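Local coordinates for Fe-regulated protein B (Neisseria meningitidis, PDB 4AIP) that carries iron across the meningococcal outer membrane as a TonB-dependent transporter and may, like its relatives, take up siderophores, at residues A330-K335 and T360-N365; G528-R533 and A578-Y583; G686-F691 and N710-F715. All blocks are in the same frame, centred on the assembly; numbering follows the deposited sequence.

Contact 1: A330-K335 and T360-N365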
loop_
_atom_site.group_PDB
_atom_site.type_symbol
_atom_site.label_atom_id
_atom_site.label_comp_id
_atom_site.label_asym_id
_atom_site.label_seq_id
_atom_site.Cartn_x
_atom_site.Cartn_y
_atom_site.Cartn_z
ATOM N N ALA B 330 -20.646 7.673 -21.501
ATOM C CA ALA B 330 -21.093 6.330 -21.076
ATOM C C ALA B 330 -20.134 5.980 -19.980
ATOM O O ALA B 330 -18.940 6.207 -20.107
ATOM C CB ALA B 330 -21.000 5.307 -22.217
ATOM N N TYR B 331 -20.626 5.447 -18.883
ATOM C CA TYR B 331 -19.752 5.304 -17.752
ATOM C C TYR B 331 -20.166 4.106 -16.965
ATOM O O TYR B 331 -21.249 3.588 -17.156
ATOM C CB TYR B 331 -19.881 6.540 -16.841
ATOM C CG TYR B 331 -21.256 6.802 -16.233
ATOM C CD1 TYR B 331 -21.616 6.228 -15.031
ATOM C CD2 TYR B 331 -22.164 7.660 -16.859
ATOM C CE1 TYR B 331 -22.868 6.461 -14.460
ATOM C CE2 TYR B 331 -23.391 7.925 -16.293
ATOM C CZ TYR B 331 -23.732 7.316 -15.102
ATOM O OH TYR B 331 -24.929 7.592 -14.556
ATOM N N VAL B 332 -19.316 3.720 -16.023
ATOM C CA VAL B 332 -19.669 2.724 -14.997
ATOM C C VAL B 332 -19.133 3.200 -13.656
ATOM O O VAL B 332 -17.951 3.419 -13.523
ATOM C CB VAL B 332 -19.138 1.303 -15.357
ATOM C CG1 VAL B 332 -17.700 1.361 -15.735
ATOM C CG2 VAL B 332 -19.310 0.319 -14.258
ATOM N N LEU B 333 -20.031 3.378 -12.685
ATOM C CA LEU B 333 -19.743 3.970 -11.411
ATOM C C LEU B 333 -19.914 2.847 -10.423
ATOM O O LEU B 333 -20.929 2.096 -10.481
ATOM C CB LEU B 333 -20.801 5.017 -11.134
ATOM C CG LEU B 333 -20.551 6.312 -10.398
ATOM C CD1 LEU B 333 -21.890 6.999 -10.275
ATOM C CD2 LEU B 333 -19.948 6.088 -9.040
ATOM N N GLU B 334 -18.933 2.735 -9.530
ATOM C CA GLU B 334 -18.942 1.708 -8.495
ATOM C C GLU B 334 -18.859 2.333 -7.167
ATOM O O GLU B 334 -17.995 3.206 -6.934
ATOM C CB GLU B 334 -17.732 0.808 -8.573
ATOM C CG GLU B 334 -17.696 -0.035 -9.793
ATOM C CD GLU B 334 -18.613 -1.309 -9.711
ATOM O OE1 GLU B 334 -19.017 -1.736 -8.566
ATOM O OE2 GLU B 334 -18.862 -1.879 -10.826
ATOM N N LYS B 335 -19.734 1.872 -6.287
ATOM C CA LYS B 335 -19.674 2.295 -4.931
ATOM C C LYS B 335 -19.475 1.093 -4.045
ATOM O O LYS B 335 -20.241 0.101 -4.081
ATOM C CB LYS B 335 -20.897 3.052 -4.537
ATOM C CG LYS B 335 -20.430 4.172 -3.646
ATOM C CD LYS B 335 -21.408 5.301 -3.436
ATOM C CE LYS B 335 -22.612 4.942 -4.268
ATOM N NZ LYS B 335 -23.375 5.885 -5.056
ATOM N N THR B 360 -23.331 -0.893 -8.356
ATOM C CA THR B 360 -22.812 -0.607 -9.680
ATOM C C THR B 360 -23.829 0.190 -10.449
ATOM O O THR B 360 -25.017 -0.206 -10.489
ATOM C CB THR B 360 -22.505 -1.931 -10.483
ATOM O OG1 THR B 360 -21.579 -2.738 -9.745
ATOM C CG2 THR B 360 -21.932 -1.613 -11.898
ATOM N N THR B 361 -23.357 1.267 -11.078
ATOM C CA THR B 361 -24.212 2.131 -11.852
ATOM C C THR B 361 -23.651 2.261 -13.278
ATOM O O THR B 361 -22.534 2.765 -13.483
ATOM C CB THR B 361 -24.352 3.512 -11.128
ATOM O OG1 THR B 361 -24.995 3.305 -9.862
ATOM C CG2 THR B 361 -25.131 4.517 -11.941
ATOM N N ARG B 362 -24.452 1.820 -14.247
ATOM C CA ARG B 362 -24.113 1.960 -15.653
ATOM C C ARG B 362 -24.939 3.008 -16.288
ATOM O O ARG B 362 -26.144 2.962 -16.264
ATOM C CB ARG B 362 -24.346 0.682 -16.418
ATOM C CG ARG B 362 -23.316 -0.426 -16.085
ATOM C CD ARG B 362 -23.679 -1.766 -16.832
ATOM N NE ARG B 362 -22.683 -2.850 -16.759
ATOM C CZ ARG B 362 -21.762 -2.980 -15.805
ATOM N NH1 ARG B 362 -21.719 -2.059 -14.979
ATOM N NH2 ARG B 362 -20.874 -3.929 -15.646
ATOM N N GLY B 363 -24.325 3.964 -16.916
ATOM C CA GLY B 363 -25.158 4.967 -17.489
ATOM C C GLY B 363 -24.669 5.446 -18.812
ATOM O O GLY B 363 -23.485 5.247 -19.171
ATOM N N ALA B 364 -25.552 6.090 -19.529
ATOM C CA ALA B 364 -25.119 6.823 -20.712
ATOM C C ALA B 364 -26.027 7.998 -20.932
ATOM O O ALA B 364 -27.243 7.934 -20.653
ATOM C CB ALA B 364 -25.204 5.897 -21.964
ATOM N N ASN B 365 -25.476 9.045 -21.500
ATOM C CA ASN B 365 -26.285 10.205 -21.832
ATOM C C ASN B 365 -25.961 10.692 -23.208
ATOM O O ASN B 365 -24.810 10.739 -23.571
ATOM C CB ASN B 365 -25.951 11.323 -20.871
ATOM C CG ASN B 365 -26.250 10.946 -19.468
ATOM O OD1 ASN B 365 -27.415 10.819 -19.099
ATOM N ND2 ASN B 365 -25.211 10.728 -18.675
#

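Contact 2: G528-R533 and A578-Y583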
loop_
_atom_site.group_PDB
_atom_site.type_symbol
_atom_site.label_atom_id
_atom_site.label_comp_id
_atom_site.label_asym_id
_atom_site.label_seq_id
_atom_site.Cartn_x
_atom_site.Cartn_y
_atom_site.Cartn_z
ATOM N N GLY B 528 -48.789 0.190 -7.009
ATOM C CA GLY B 528 -48.948 1.379 -7.845
ATOM C C GLY B 528 -47.901 2.438 -7.632
ATOM O O GLY B 528 -48.079 3.552 -8.088
ATOM N N THR B 529 -46.808 2.097 -6.936
ATOM C CA THR B 529 -45.932 3.148 -6.433
ATOM C C THR B 529 -45.332 3.886 -7.552
ATOM O O THR B 529 -45.116 3.335 -8.606
ATOM C CB THR B 529 -44.969 2.770 -5.289
ATOM O OG1 THR B 529 -43.637 3.216 -5.570
ATOM C CG2 THR B 529 -44.979 1.366 -5.017
ATOM N N LYS B 530 -45.136 5.171 -7.350
ATOM C CA LYS B 530 -44.674 5.988 -8.439
ATOM C C LYS B 530 -43.640 6.941 -7.999
ATOM O O LYS B 530 -43.233 6.969 -6.847
ATOM C CB LYS B 530 -45.819 6.754 -8.999
ATOM C CG LYS B 530 -46.803 7.076 -7.906
ATOM C CD LYS B 530 -47.659 8.170 -8.348
ATOM C CE LYS B 530 -48.209 7.863 -9.766
ATOM N NZ LYS B 530 -49.128 6.677 -9.676
ATOM N N ALA B 531 -43.211 7.733 -8.964
ATOM C CA ALA B 531 -42.111 8.608 -8.750
ATOM C C ALA B 531 -42.627 9.849 -8.024
ATOM O O ALA B 531 -43.781 10.208 -8.136
ATOM C CB ALA B 531 -41.450 8.982 -10.102
ATOM N N GLU B 532 -41.737 10.471 -7.267
ATOM C CA GLU B 532 -41.943 11.772 -6.674
ATOM C C GLU B 532 -41.969 12.786 -7.790
ATOM O O GLU B 532 -41.266 12.621 -8.801
ATOM C CB GLU B 532 -40.760 12.113 -5.763
ATOM C CG GLU B 532 -40.722 11.232 -4.548
ATOM C CD GLU B 532 -39.489 11.426 -3.676
ATOM O OE1 GLU B 532 -38.465 11.950 -4.213
ATOM O OE2 GLU B 532 -39.546 11.030 -2.486
ATOM N N ARG B 533 -42.734 13.856 -7.617
ATOM C CA ARG B 533 -42.850 14.790 -8.673
ATOM C C ARG B 533 -42.903 16.200 -8.161
ATOM O O ARG B 533 -43.787 16.560 -7.403
ATOM C CB ARG B 533 -44.078 14.505 -9.506
ATOM C CG ARG B 533 -44.089 15.362 -10.726
ATOM C CD ARG B 533 -45.173 14.870 -11.629
ATOM N NE ARG B 533 -45.030 15.437 -12.981
ATOM C CZ ARG B 533 -45.941 16.176 -13.592
ATOM N NH1 ARG B 533 -47.120 16.426 -13.041
ATOM N NH2 ARG B 533 -45.667 16.666 -14.773
ATOM N N ALA B 578 -41.965 -0.410 -0.237
ATOM C CA ALA B 578 -41.949 1.005 -0.555
ATOM C C ALA B 578 -43.311 1.426 -1.041
ATOM O O ALA B 578 -43.942 0.727 -1.837
ATOM C CB ALA B 578 -40.912 1.335 -1.604
ATOM N N VAL B 579 -43.723 2.594 -0.559
ATOM C CA VAL B 579 -44.969 3.250 -0.899
ATOM C C VAL B 579 -44.847 4.776 -0.922
ATOM O O VAL B 579 -44.110 5.380 -0.129
ATOM C CB VAL B 579 -46.036 2.982 0.169
ATOM C CG1 VAL B 579 -46.684 1.702 -0.096
ATOM C CG2 VAL B 579 -45.441 3.061 1.624
ATOM N N ASN B 580 -45.610 5.393 -1.806
ATOM C CA ASN B 580 -45.854 6.838 -1.682
ATOM C C ASN B 580 -46.554 7.142 -0.355
ATOM O O ASN B 580 -47.473 6.442 0.084
ATOM C CB ASN B 580 -46.604 7.368 -2.908
ATOM C CG ASN B 580 -46.012 6.819 -4.194
ATOM O OD1 ASN B 580 -44.878 7.130 -4.555
ATOM N ND2 ASN B 580 -46.741 5.957 -4.842
ATOM N N ALA B 581 -46.047 8.141 0.338
ATOM C CA ALA B 581 -46.526 8.311 1.670
ATOM C C ALA B 581 -46.753 9.725 2.084
ATOM O O ALA B 581 -46.959 9.952 3.273
ATOM C CB ALA B 581 -45.628 7.555 2.704
ATOM N N GLY B 582 -46.698 10.669 1.153
ATOM C CA GLY B 582 -46.887 12.081 1.555
ATOM C C GLY B 582 -46.513 13.110 0.521
ATOM O O GLY B 582 -46.441 12.786 -0.665
ATOM N N TYR B 583 -46.256 14.343 0.966
ATOM C CA TYR B 583 -45.827 15.386 0.037
ATOM C C TYR B 583 -44.797 16.262 0.703
ATOM O O TYR B 583 -44.536 16.122 1.899
ATOM C CB TYR B 583 -47.021 16.179 -0.573
ATOM C CG TYR B 583 -47.905 16.963 0.419
ATOM C CD1 TYR B 583 -48.971 16.343 1.076
ATOM C CD2 TYR B 583 -47.679 18.327 0.690
ATOM C CE1 TYR B 583 -49.805 17.048 1.997
ATOM C CE2 TYR B 583 -48.517 19.046 1.599
ATOM C CZ TYR B 583 -49.582 18.386 2.246
ATOM O OH TYR B 583 -50.395 19.058 3.153
#

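Contact 3: G686-F691 and N710-F715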
loop_
_atom_site.group_PDB
_atom_site.type_symbol
_atom_site.label_atom_id
_atom_site.label_comp_id
_atom_site.label_asym_id
_atom_site.label_seq_id
_atom_site.Cartn_x
_atom_site.Cartn_y
_atom_site.Cartn_z
ATOM N N GLY B 686 -20.886 31.141 14.849
ATOM C CA GLY B 686 -20.141 31.719 13.723
ATOM C C GLY B 686 -18.838 30.975 13.642
ATOM O O GLY B 686 -18.264 30.640 14.660
ATOM N N VAL B 687 -18.372 30.702 12.430
ATOM C CA VAL B 687 -17.002 30.241 12.189
ATOM C C VAL B 687 -16.241 31.366 11.424
ATOM O O VAL B 687 -16.748 31.938 10.444
ATOM C CB VAL B 687 -17.012 28.938 11.339
ATOM C CG1 VAL B 687 -15.644 28.272 11.374
ATOM C CG2 VAL B 687 -18.033 27.931 11.855
ATOM N N ASN B 688 -15.027 31.664 11.868
ATOM C CA ASN B 688 -14.191 32.652 11.202
ATOM C C ASN B 688 -12.845 32.072 10.784
ATOM O O ASN B 688 -12.182 31.369 11.553
ATOM C CB ASN B 688 -13.934 33.848 12.111
ATOM C CG ASN B 688 -15.215 34.536 12.553
ATOM O OD1 ASN B 688 -15.870 34.077 13.464
ATOM N ND2 ASN B 688 -15.562 35.641 11.914
ATOM N N ASP B 689 -12.422 32.465 9.592
ATOM C CA ASP B 689 -11.164 32.045 9.014
ATOM C C ASP B 689 -10.408 33.245 8.496
ATOM O O ASP B 689 -11.013 34.174 7.963
ATOM C CB ASP B 689 -11.416 31.106 7.805
ATOM C CG ASP B 689 -12.294 29.869 8.137
ATOM O OD1 ASP B 689 -12.186 29.293 9.214
ATOM O OD2 ASP B 689 -13.038 29.387 7.265
ATOM N N VAL B 690 -9.095 33.211 8.603
ATOM C CA VAL B 690 -8.239 34.118 7.874
ATOM C C VAL B 690 -7.324 33.225 7.018
ATOM O O VAL B 690 -6.999 32.082 7.423
ATOM C CB VAL B 690 -7.349 35.051 8.844
ATOM C CG1 VAL B 690 -8.234 36.005 9.766
ATOM C CG2 VAL B 690 -6.443 34.219 9.708
ATOM N N PHE B 691 -6.900 33.732 5.855
ATOM C CA PHE B 691 -6.066 32.922 4.935
ATOM C C PHE B 691 -5.157 33.853 4.240
ATOM O O PHE B 691 -5.415 35.086 4.222
ATOM C CB PHE B 691 -6.899 32.195 3.852
ATOM C CG PHE B 691 -7.788 33.144 3.016
ATOM C CD1 PHE B 691 -7.297 33.778 1.863
ATOM C CD2 PHE B 691 -9.102 33.426 3.440
ATOM C CE1 PHE B 691 -8.133 34.683 1.129
ATOM C CE2 PHE B 691 -9.951 34.317 2.730
ATOM C CZ PHE B 691 -9.490 34.938 1.577
ATOM N N ASN B 710 -11.413 28.438 11.693
ATOM C CA ASN B 710 -12.069 28.506 12.960
ATOM C C ASN B 710 -11.153 29.239 13.947
ATOM O O ASN B 710 -10.874 28.756 15.040
ATOM C CB ASN B 710 -12.560 27.132 13.440
ATOM C CG ASN B 710 -13.494 27.243 14.640
ATOM O OD1 ASN B 710 -13.760 28.361 15.154
ATOM N ND2 ASN B 710 -14.001 26.099 15.101
ATOM N N VAL B 711 -10.726 30.444 13.574
ATOM C CA VAL B 711 -9.879 31.251 14.463
ATOM C C VAL B 711 -10.193 31.166 15.967
ATOM O O VAL B 711 -9.256 31.045 16.743
ATOM C CB VAL B 711 -9.850 32.739 14.104
ATOM C CG1 VAL B 711 -8.643 33.396 14.817
ATOM C CG2 VAL B 711 -9.741 32.921 12.635
ATOM N N PHE B 712 -11.478 31.237 16.348
ATOM C CA PHE B 712 -11.848 31.347 17.743
ATOM C C PHE B 712 -12.050 30.016 18.383
ATOM O O PHE B 712 -12.457 29.933 19.525
ATOM C CB PHE B 712 -13.043 32.292 17.941
ATOM C CG PHE B 712 -12.795 33.619 17.372
ATOM C CD1 PHE B 712 -11.832 34.472 17.956
ATOM C CD2 PHE B 712 -13.462 34.008 16.208
ATOM C CE1 PHE B 712 -11.569 35.738 17.392
ATOM C CE2 PHE B 712 -13.221 35.264 15.611
ATOM C CZ PHE B 712 -12.281 36.140 16.184
ATOM N N ASN B 713 -11.730 28.957 17.640
ATOM C CA ASN B 713 -11.879 27.598 18.152
ATOM C C ASN B 713 -13.282 27.349 18.650
ATOM O O ASN B 713 -13.464 26.763 19.696
ATOM C CB ASN B 713 -10.878 27.328 19.273
ATOM C CG ASN B 713 -10.617 25.852 19.459
ATOM O OD1 ASN B 713 -10.698 25.038 18.505
ATOM N ND2 ASN B 713 -10.286 25.487 20.689
ATOM N N LYS B 714 -14.265 27.815 17.888
ATOM C CA LYS B 714 -15.663 27.598 18.207
ATOM C C LYS B 714 -16.075 26.119 18.402
ATOM O O LYS B 714 -15.862 25.322 17.513
ATOM C CB LYS B 714 -16.537 28.212 17.106
ATOM C CG LYS B 714 -17.658 29.061 17.681
ATOM C CD LYS B 714 -18.595 28.357 18.598
ATOM C CE LYS B 714 -19.546 29.368 19.243
ATOM N NZ LYS B 714 -19.845 30.398 18.171
ATOM N N PHE B 715 -16.708 25.797 19.530
ATOM C CA PHE B 715 -17.383 24.526 19.756
ATOM C C PHE B 715 -18.817 24.586 19.233
ATOM O O PHE B 715 -19.649 25.331 19.771
ATOM C CB PHE B 715 -17.380 24.174 21.259
ATOM C CG PHE B 715 -18.078 22.854 21.597
ATOM C CD1 PHE B 715 -18.177 21.819 20.647
ATOM C CD2 PHE B 715 -18.587 22.614 22.889
ATOM C CE1 PHE B 715 -18.802 20.604 20.958
ATOM C CE2 PHE B 715 -19.255 21.400 23.187
ATOM C CZ PHE B 715 -19.335 20.402 22.224
#

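Contact 1: A330-K335 and T360-N365
An aromatic-over-glycine pair marks this antiparallel barrel wall: Tyr331 lays its ring across Gly363 on the neighbouring strand. The two form a hydrogen-bonded pair, and the tyrosine CG lies between its own N and carbonyl carbon (chi1 62°), which folds the ring back over the glycine backbone. Gly363 CA sits 3.8 Å from the ring centroid as a CH-pi donor, while Asn365 ND2 approaches the ring edge, with Asn365 OD1 held by Asn383. Thr361 CG2 touches the ring at CE1 (3.9 Å).

Four backbone bonds fix the register, two joining Tyr331 with Gly363 and two joining Leu333 with Thr361; the shortest runs from Thr361 N to Leu333 O (2.6 Å). Val332, Glu334, Thr360 and Arg362 occupy the other face. There the bent Glu334 chain brings both OE1 and OE2 to 3.0 Å from Thr360 OG1, weak contacts alike, and Lys390 is this hydroxyl's stronger partner. The extended Arg362 places NH1 against Val332 CG2 (3.5 Å), where it is buried without a polar partner in the model. Tyr331 touches Ala124 and Thr361 touches Ser126, both of the plug domain, so their face looks into the barrel. The folded ring over glycine is the mortise-and-tenon pairing known from transmembrane beta-barrels.

Contact 2: G528-R533 and A578-Y583
Asn580, on strand 575-597, reaches to Lys530, in the loop that leads into strand 532-544. Its CB points toward this loop, and CG lies anti to its own carbonyl carbon and beside the backbone N (chi1 -45°), a torsion that carries the amide across to the backbone of Thr529 and Lys530. CG comes within 3.7 Å of Lys530 N and 3.8 Å of Lys530 CG, and the two side chains cross at about a right angle. At the tip, the atom modelled as Asn580 OD1 is 2.8 Å from Lys530 O, and the one modelled as ND2 is 3.1 Å from Lys530 N and 3.3 Å from Lys530 CG. The amide is probably turned over in the model, which leaves the bonding at this end undecided. The polar backbone atoms of Lys530 nevertheless face the amide at close range.

Next to it Thr529 CB is directed toward 578-583, and CG2 lies against Ala578 O (3.4 Å). Strand 548-563 runs between the two barrel strands, and its Asp561 touches both Lys530 and Asn580. The carboxylate of Glu532, at the start of strand 532-544, forms a salt bridge with Arg509 and accepts a hydrogen bond from Leu563 N, joining the loop and strand 548-563. Ala578 is backbone-bonded to Ser524 and Ala526, so the preceding part of this loop also lies along strand 575-597. Long extracellular loops joining the strands are typical of TonB-dependent receptor barrels, and this one lies against a strand two places along.

Contact 3: G686-F691 and N710-F715
Val711 and Asn710 dock on Asn688 and Asp689 where a long extracellular loop leaves the barrel wall through a type I beta turn, Asn710 to Asn713. Among the hydrogen bonds, Val711 N gives its proton to Asn688 O at 2.7 Å, nearly along the C=O axis. A second bond, from Asn710 N to Asp689 OD1, is doubtful because that oxygen is less surely placed; Asp689 OD2 forms a salt bridge with Lys90 of the plug. The turn is closed by Asn713 N to Asn710 O (2.7 Å). The Asn710 side chain, its CG anti to its own N (chi1 -169°), clasps the backbone of Lys714: OD1 accepts from Lys714 N at 2.8 Å and ND2 donates to Lys714 O at 3.1 Å, almost in the amide plane. That ND2 also binds Val730 O, tying the turn to the loop's far end.

In van der Waals contact, Val711 CG2 lies 3.1 Å from Asn688 O and near Val690 CG1. Val687 CG1 meets Asn710 CB at 3.9 Å, and Lys714 packs its CG on Gly686 O. The Phe712 ring presents an edge to the Asn688 side chain, ring and amide planes 78° apart, with Phe712 CE2 3.8 Å from Asn688 CB.

All three contacts belong to the transmembrane barrel that encloses the plug, and they follow one another along the chain, each closing before the next opens. Contact 1 lies within the wall, between the neighbouring strands 325-339 and 355-371. On the extracellular side, contact 2 sets the loop leading into strand 532-544 against strand 575-597, with strand 548-563 between the two strands, and contact 3 sets the loop after strand 702-709 against strand 681-694. Centres of contacts 1 and 2 are 25 Å apart; that of contact 3 is 40 Å from contact 1 and 43 Å from contact 2, across the centre of the chain. The three are separate local contacts spread around the barrel, with contacts 1 and 3 both reaching the plug.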